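Local structure of porin B (Pseudomonas putida, 4GEY) at residues L46-E51 with D70-G75; T96-R101 with Y184-S189. The protein probably forms an outer-membrane beta-barrel channel selective for carbohydrates, through which the bacterium takes up sugars such as glucose. The protein carries 2 engineered substitutions. One frame throughout, in Å; residues are numbered along the deposited sequence.

Contact 1: L46-E51 with D70-G75; sequences LDYVGE and DQFALG. With C8E ((hydroxyethyloxy)tri(ethyloxy)octane), chain I.
L46-E51 and D70-G75 run antiparallel, their axes 4.7 Å apart and inclined at 175°, as neighbouring strands of the porin beta-barrel joined in a beta hairpin. The pairing evidence is regular: D47 with A73 and V49 with Q71 are hydrogen-bonded pairs, each closed by two N-H...O bonds, among them D47 N to A73 O at 2.9 Å. L46-L74, Y48-F72 and G50-D70 are the non-hydrogen-bonded pairs between and beyond them. Side chains alternate accordingly. D47, V49, Q71 and A73 share the face turned to the channel, where Q71 OE1 accepts from R98 and W186; L46, Y48, D70, F72 and L74 lie on the face that meets detergent. With CG anti to the backbone N (chi1 171°), the Y48 ring reaches across toward the other strand. Its CD1 stands 3.6 Å above one face of the F72 ring, toward the rim; the planes meet at 58°, so the pair is oblique. L46 CD2 approaches the edge of F72, while L46 CG meets L74 CD2 at 4.0 Å. The ether part of C8E lies over one face of Y48, its C11 3.7 Å above the plane and toward the rim, and D70 OD2 lies at the ring edge, 3.6 Å from Y48 CE1.

Contact 2: T96-R101 with Y184-S189; sequences TERSGR and YNWPVS. With BGC (beta-D-glucopyranose), chain B; DMU (decyl-beta-D-maltopyranoside), chain N; C8E ((hydroxyethyloxy)tri(ethyloxy)octane), chain I.
The guanidinium of R98 lies with one face against the P187 ring, whose CG stands 3.5 Å above the centre of the plane, while glucose O3 sits at its edge, near that plane. The W186 indole meets R98 edge-on, through NH2 close to the ring plane near CD1, and T96 CG2 approaches the indole obliquely, 3.4 Å from CZ2. R98 extends from CG to NE (chi2 177°), which carries the guanidinium from strand 89-100 across P187 at about a right angle. There R98 NH2 donates to glucose O3 at 2.5 Å (139° at the hydrogen), NE is taken by Q71 OE1 and NH1 by G124 O. These bonds hold the flat group from several sides and fix its rotation. W186 NE1 shares Q71 OE1, so one amide oxygen positions both the arginine and the indole. A cis peptide joins W186 to P187. The W186 carbonyl faces the sugar, its O accepting a weak bond from glucose O4 at 3.0 Å. T96 OG1 touches P187 CB at 3.4 Å and is hydrogen-bonded to T132, which also binds P187 O. The backbone O atoms of E121 and W123 and the NE of R125 add further bonds to glucose. The chemistry implies recognition of sugar hydroxyls by arginine donors, R98 held in place by its other bonds, and by backbone carbonyl acceptors, consistent with a carbohydrate-selective channel.

How the contacts relate
The centres of the two contacts lie 10 Å apart, and they come in series along the chain: the hairpin of contact 1 closes before contact 2 opens. Strand 66-79 is the common neighbour, paired with strand 42-57 on one edge and with strand 89-100 on the other, so three consecutive strands of the barrel wall hold contact 1 and the strand half of contact 2. The seam is direct, with D70 N 2.8 Å from S99 O, a probable backbone hydrogen bond. Contact 2 then adds the loop before strand 190-198, which folds inward to the glucose. Together they relate a wall with detergent on its outer face to a sugar site within the channel.

Contact 1: L46-E51 with D70-G75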
loop_
_atom_site.group_PDB
_atom_site.type_symbol
_atom_site.label_atom_id
_atom_site.label_comp_id
_atom_site.label_asym_id
_atom_site.label_seq_id
_atom_site.Cartn_x
_atom_site.Cartn_y
_atom_site.Cartn_z
ATOM N N LEU A 46 8.382 -0.784 -18.559
ATOM C CA LEU A 46 8.901 0.402 -17.885
ATOM C C LEU A 46 7.725 1.302 -17.563
ATOM O O LEU A 46 7.209 2.007 -18.431
ATOM C CB LEU A 46 9.910 1.139 -18.767
ATOM C CG LEU A 46 11.003 1.928 -18.039
ATOM C CD1 LEU A 46 11.238 3.294 -18.685
ATOM C CD2 LEU A 46 10.733 2.061 -16.537
ATOM N N ASP A 47 7.295 1.263 -16.308
ATOM C CA ASP A 47 6.087 1.953 -15.891
ATOM C C ASP A 47 6.393 3.174 -15.055
ATOM O O ASP A 47 7.291 3.149 -14.214
ATOM C CB ASP A 47 5.222 1.002 -15.098
ATOM C CG ASP A 47 4.840 -0.201 -15.898
ATOM O OD1 ASP A 47 4.412 0.005 -17.046
ATOM O OD2 ASP A 47 4.992 -1.341 -15.405
ATOM N N TYR A 48 5.626 4.237 -15.279
ATOM C CA TYR A 48 5.818 5.487 -14.558
ATOM C C TYR A 48 4.609 5.895 -13.738
ATOM O O TYR A 48 3.474 5.741 -14.177
ATOM C CB TYR A 48 6.124 6.589 -15.559
ATOM C CG TYR A 48 6.131 7.975 -14.972
ATOM C CD1 TYR A 48 7.256 8.472 -14.332
ATOM C CD2 TYR A 48 5.020 8.795 -15.078
ATOM C CE1 TYR A 48 7.266 9.745 -13.812
ATOM C CE2 TYR A 48 5.019 10.055 -14.559
ATOM C CZ TYR A 48 6.140 10.524 -13.934
ATOM O OH TYR A 48 6.125 11.785 -13.423
ATOM N N VAL A 49 4.852 6.432 -12.551
ATOM C CA VAL A 49 3.777 7.005 -11.743
ATOM C C VAL A 49 4.242 8.330 -11.190
ATOM O O VAL A 49 5.272 8.389 -10.532
ATOM C CB VAL A 49 3.372 6.100 -10.535
ATOM C CG1 VAL A 49 2.282 6.776 -9.704
ATOM C CG2 VAL A 49 2.923 4.739 -11.004
ATOM N N GLY A 50 3.493 9.395 -11.463
ATOM C CA GLY A 50 3.819 10.691 -10.903
ATOM C C GLY A 50 2.651 11.207 -10.089
ATOM O O GLY A 50 1.518 11.168 -10.563
ATOM N N GLU A 51 2.920 11.670 -8.868
ATOM C CA GLU A 51 1.890 12.271 -8.026
ATOM C C GLU A 51 2.211 13.698 -7.552
ATOM O O GLU A 51 3.248 13.936 -6.924
ATOM C CB GLU A 51 1.600 11.376 -6.826
ATOM C CG GLU A 51 0.646 10.241 -7.137
ATOM C CD GLU A 51 0.881 9.013 -6.279
ATOM O OE1 GLU A 51 1.444 9.145 -5.164
ATOM O OE2 GLU A 51 0.509 7.912 -6.737
ATOM N N ASP A 70 7.518 10.831 -7.549
ATOM C CA ASP A 70 7.273 9.885 -8.636
ATOM C C ASP A 70 7.998 8.541 -8.500
ATOM O O ASP A 70 8.745 8.308 -7.543
ATOM C CB ASP A 70 7.532 10.524 -10.012
ATOM C CG ASP A 70 9.008 10.838 -10.275
ATOM O OD1 ASP A 70 9.882 10.487 -9.453
ATOM O OD2 ASP A 70 9.296 11.446 -11.336
ATOM N N GLN A 71 7.776 7.667 -9.474
ATOM C CA GLN A 71 8.352 6.329 -9.440
ATOM C C GLN A 71 8.478 5.783 -10.849
ATOM O O GLN A 71 7.562 5.914 -11.669
ATOM C CB GLN A 71 7.499 5.394 -8.568
ATOM C CG GLN A 71 7.963 3.942 -8.496
ATOM C CD GLN A 71 6.951 3.025 -7.760
ATOM O OE1 GLN A 71 7.030 2.816 -6.540
ATOM N NE2 GLN A 71 6.005 2.478 -8.510
ATOM N N PHE A 72 9.640 5.212 -11.136
ATOM C CA PHE A 72 9.845 4.447 -12.353
ATOM C C PHE A 72 9.976 2.988 -11.945
ATOM O O PHE A 72 10.564 2.680 -10.908
ATOM C CB PHE A 72 11.117 4.894 -13.066
ATOM C CG PHE A 72 10.955 6.146 -13.890
ATOM C CD1 PHE A 72 10.585 6.070 -15.231
ATOM C CD2 PHE A 72 11.199 7.400 -13.333
ATOM C CE1 PHE A 72 10.446 7.229 -16.005
ATOM C CE2 PHE A 72 11.062 8.551 -14.090
ATOM C CZ PHE A 72 10.685 8.465 -15.434
ATOM N N ALA A 73 9.425 2.087 -12.746
ATOM C CA ALA A 73 9.535 0.663 -12.447
ATOM C C ALA A 73 9.964 -0.123 -13.688
ATOM O O ALA A 73 9.263 -0.150 -14.696
ATOM C CB ALA A 73 8.225 0.140 -11.887
ATOM N N LEU A 74 11.128 -0.754 -13.607
ATOM C CA LEU A 74 11.720 -1.443 -14.746
ATOM C C LEU A 74 11.553 -2.932 -14.491
ATOM O O LEU A 74 11.966 -3.428 -13.448
ATOM C CB LEU A 74 13.197 -1.045 -14.858
ATOM C CG LEU A 74 14.102 -1.325 -16.062
ATOM C CD1 LEU A 74 14.832 -2.637 -15.901
ATOM C CD2 LEU A 74 13.302 -1.316 -17.341
ATOM N N GLY A 75 10.928 -3.646 -15.422
ATOM C CA GLY A 75 10.555 -5.025 -15.164
ATOM C C GLY A 75 10.938 -6.020 -16.241
ATOM O O GLY A 75 11.020 -5.694 -17.432
HETATM C C2 C8E I . 14.019 11.329 -11.722
HETATM C C3 C8E I . 13.001 12.374 -11.271
HETATM C C4 C8E I . 13.301 13.765 -11.838
HETATM C C5 C8E I . 12.036 14.407 -12.410
HETATM C C6 C8E I . 11.913 14.171 -13.913
HETATM C C7 C8E I . 10.536 13.626 -14.298
HETATM C C8 C8E I . 10.442 13.338 -15.796
HETATM O O9 C8E I . 9.596 12.237 -16.084
HETATM C C10 C8E I . 8.325 12.580 -16.618
HETATM C C11 C8E I . 7.645 11.335 -17.210
HETATM O O12 C8E I . 6.298 11.573 -17.601
HETATM C C13 C8E I . 5.762 10.570 -18.453
HETATM C C14 C8E I . 4.570 11.080 -19.268
#

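Contact 2: T96-R101 with Y184-S189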
loop_
_atom_site.group_PDB
_atom_site.type_symbol
_atom_site.label_atom_id
_atom_site.label_comp_id
_atom_site.label_asym_id
_atom_site.label_seq_id
_atom_site.Cartn_x
_atom_site.Cartn_y
_atom_site.Cartn_z
ATOM N N THR A 96 13.032 -0.447 -9.054
ATOM C CA THR A 96 12.345 0.840 -9.001
ATOM C C THR A 96 13.300 1.946 -8.575
ATOM O O THR A 96 14.289 1.689 -7.889
ATOM C CB THR A 96 11.098 0.822 -8.055
ATOM O OG1 THR A 96 11.481 0.470 -6.720
ATOM C CG2 THR A 96 10.062 -0.171 -8.535
ATOM N N GLU A 97 13.031 3.166 -9.029
ATOM C CA GLU A 97 13.600 4.345 -8.396
ATOM C C GLU A 97 12.489 5.362 -8.208
ATOM O O GLU A 97 11.617 5.518 -9.063
ATOM C CB GLU A 97 14.790 4.937 -9.158
ATOM C CG GLU A 97 14.423 5.896 -10.276
ATOM C CD GLU A 97 15.201 7.204 -10.217
ATOM O OE1 GLU A 97 15.183 7.856 -9.148
ATOM O OE2 GLU A 97 15.823 7.580 -11.242
ATOM N N ARG A 98 12.513 6.020 -7.055
ATOM C CA ARG A 98 11.509 6.993 -6.683
ATOM C C ARG A 98 12.207 8.315 -6.418
ATOM O O ARG A 98 13.351 8.328 -6.001
ATOM C CB ARG A 98 10.821 6.530 -5.402
ATOM C CG ARG A 98 9.961 5.293 -5.556
ATOM C CD ARG A 98 9.402 4.896 -4.216
ATOM N NE ARG A 98 8.167 4.139 -4.328
ATOM C CZ ARG A 98 7.288 4.016 -3.342
ATOM N NH1 ARG A 98 7.516 4.619 -2.186
ATOM N NH2 ARG A 98 6.180 3.312 -3.516
ATOM N N SER A 99 11.514 9.425 -6.650
ATOM C CA SER A 99 12.083 10.754 -6.429
ATOM C C SER A 99 11.026 11.692 -5.898
ATOM O O SER A 99 9.842 11.534 -6.199
ATOM C CB SER A 99 12.609 11.330 -7.739
ATOM O OG SER A 99 14.009 11.201 -7.813
ATOM N N GLY A 100 11.447 12.682 -5.123
ATOM C CA GLY A 100 10.544 13.755 -4.767
ATOM C C GLY A 100 10.213 13.917 -3.304
ATOM O O GLY A 100 10.777 13.246 -2.440
ATOM N N ARG A 101 9.277 14.824 -3.039
ATOM C CA ARG A 101 8.906 15.209 -1.686
ATOM C C ARG A 101 7.410 15.028 -1.445
ATOM O O ARG A 101 6.622 14.975 -2.394
ATOM C CB ARG A 101 9.295 16.670 -1.442
ATOM C CG ARG A 101 10.788 16.924 -1.352
ATOM C CD ARG A 101 11.062 18.316 -0.820
ATOM N NE ARG A 101 10.674 19.338 -1.788
ATOM C CZ ARG A 101 10.809 20.646 -1.590
ATOM N NH1 ARG A 101 11.319 21.107 -0.454
ATOM N NH2 ARG A 101 10.430 21.493 -2.535
ATOM N N TYR A 184 6.468 -4.769 4.820
ATOM C CA TYR A 184 6.938 -3.807 3.825
ATOM C C TYR A 184 6.446 -4.139 2.423
ATOM O O TYR A 184 6.937 -5.060 1.790
ATOM C CB TYR A 184 8.467 -3.782 3.797
ATOM C CG TYR A 184 9.139 -3.667 5.149
ATOM C CD1 TYR A 184 8.620 -2.851 6.151
ATOM C CD2 TYR A 184 10.304 -4.369 5.421
ATOM C CE1 TYR A 184 9.242 -2.744 7.388
ATOM C CE2 TYR A 184 10.934 -4.264 6.648
ATOM C CZ TYR A 184 10.399 -3.456 7.624
ATOM O OH TYR A 184 11.028 -3.367 8.842
ATOM N N ASN A 185 5.488 -3.378 1.927
ATOM C CA ASN A 185 5.057 -3.539 0.551
ATOM C C ASN A 185 6.095 -3.039 -0.446
ATOM O O ASN A 185 7.116 -2.435 -0.064
ATOM C CB ASN A 185 3.755 -2.770 0.319
ATOM C CG ASN A 185 2.617 -3.260 1.204
ATOM O OD1 ASN A 185 2.414 -4.459 1.371
ATOM N ND2 ASN A 185 1.874 -2.330 1.773
ATOM N N TRP A 186 5.812 -3.314 -1.724
ATOM C CA TRP A 186 6.383 -2.575 -2.854
ATOM C C TRP A 186 6.564 -1.124 -2.431
ATOM O O TRP A 186 5.595 -0.469 -2.065
ATOM C CB TRP A 186 5.414 -2.626 -4.034
ATOM C CG TRP A 186 5.833 -1.800 -5.220
ATOM C CD1 TRP A 186 5.999 -0.431 -5.267
ATOM C CD2 TRP A 186 6.123 -2.275 -6.543
ATOM N NE1 TRP A 186 6.392 -0.046 -6.514
ATOM C CE2 TRP A 186 6.468 -1.152 -7.324
ATOM C CE3 TRP A 186 6.122 -3.545 -7.143
ATOM C CZ2 TRP A 186 6.810 -1.252 -8.665
ATOM C CZ3 TRP A 186 6.468 -3.646 -8.471
ATOM C CH2 TRP A 186 6.810 -2.507 -9.222
ATOM N N PRO A 187 7.777 -0.581 -2.577
ATOM C CA PRO A 187 8.860 -1.123 -3.400
ATOM C C PRO A 187 9.959 -1.827 -2.626
ATOM O O PRO A 187 11.032 -1.996 -3.203
ATOM C CB PRO A 187 9.462 0.144 -3.995
ATOM C CG PRO A 187 9.309 1.155 -2.865
ATOM C CD PRO A 187 8.098 0.770 -2.072
ATOM N N VAL A 188 9.729 -2.202 -1.369
ATOM C CA VAL A 188 10.755 -2.897 -0.595
ATOM C C VAL A 188 10.674 -4.386 -0.911
ATOM O O VAL A 188 9.579 -4.927 -1.044
ATOM C CB VAL A 188 10.568 -2.692 0.941
ATOM C CG1 VAL A 188 11.652 -3.409 1.734
ATOM C CG2 VAL A 188 10.572 -1.233 1.293
ATOM N N SER A 189 11.819 -5.048 -1.044
ATOM C CA SER A 189 11.814 -6.504 -1.191
ATOM C C SER A 189 12.444 -7.173 0.023
ATOM O O SER A 189 13.189 -6.537 0.770
ATOM C CB SER A 189 12.546 -6.943 -2.458
ATOM O OG SER A 189 13.945 -6.979 -2.239
HETATM C C2 BGC B . 4.823 4.204 -0.388
HETATM C C3 BGC B . 3.891 3.351 -0.988
HETATM C C4 BGC B . 4.143 1.948 -0.670
HETATM C C5 BGC B . 4.213 1.667 0.863
HETATM C C6 BGC B . 4.675 0.437 1.203
HETATM C C1 BGC B . 4.805 4.110 1.048
HETATM O O1 BGC B . 5.760 4.973 1.553
HETATM O O2 BGC B . 4.527 5.582 -0.789
HETATM O O3 BGC B . 3.923 3.572 -2.440
HETATM O O4 BGC B . 3.159 1.166 -1.285
HETATM O O5 BGC B . 5.112 2.751 1.449
HETATM O O6 BGC B . 6.039 0.179 1.170
HETATM C C1 DMU N . 8.979 22.068 -7.327
HETATM C C2 DMU N . 9.814 22.653 -6.306
HETATM C C3 DMU N . 9.298 23.856 -5.611
HETATM C C4 DMU N . 7.780 23.830 -5.296
HETATM O O5 DMU N . 7.007 23.064 -6.386
HETATM C C6 DMU N . 7.602 21.874 -6.934
HETATM O O7 DMU N . 10.012 24.063 -4.367
HETATM O O16 DMU N . 6.812 21.497 -8.063
HETATM C C18 DMU N . 5.806 20.507 -7.950
HETATM C C19 DMU N . 4.869 20.369 -9.172
HETATM C C22 DMU N . 5.516 19.949 -10.529
HETATM C C25 DMU N . 4.556 19.569 -11.651
HETATM C C28 DMU N . 4.378 18.112 -12.031
HETATM C C31 DMU N . 3.223 17.745 -12.943
HETATM O O49 DMU N . 9.525 20.748 -7.741
HETATM O O55 DMU N . 11.154 22.910 -6.857
HETATM C C57 DMU N . 7.257 25.077 -5.237
HETATM O O61 DMU N . 5.897 25.195 -4.985
HETATM C C5 DMU N . 11.313 25.250 -2.827
HETATM C C7 DMU N . 10.362 25.276 -1.760
HETATM C C8 DMU N . 9.508 26.490 -1.716
HETATM C C9 DMU N . 9.106 27.139 -3.096
HETATM O O1 DMU N . 9.803 26.442 -4.297
HETATM C C10 DMU N . 10.682 25.280 -4.143
HETATM O O2 DMU N . 8.348 26.238 -0.963
HETATM O O3 DMU N . 12.199 24.074 -2.720
HETATM O O4 DMU N . 11.116 25.149 -0.523
HETATM C C11 DMU N . 9.368 28.438 -3.117
HETATM O O6 DMU N . 8.700 29.238 -2.209
HETATM C C2 C8E I . 14.019 11.329 -11.722
HETATM C C3 C8E I . 13.001 12.374 -11.271
HETATM C C4 C8E I . 13.301 13.765 -11.838
HETATM C C5 C8E I . 12.036 14.407 -12.410
HETATM C C6 C8E I . 11.913 14.171 -13.913
HETATM C C7 C8E I . 10.536 13.626 -14.298
HETATM C C8 C8E I . 10.442 13.338 -15.796
HETATM O O9 C8E I . 9.596 12.237 -16.084
HETATM C C10 C8E I . 8.325 12.580 -16.618
HETATM C C11 C8E I . 7.645 11.335 -17.210
HETATM O O12 C8E I . 6.298 11.573 -17.601
HETATM C C13 C8E I . 5.762 10.570 -18.453
HETATM C C14 C8E I . 4.570 11.080 -19.268
#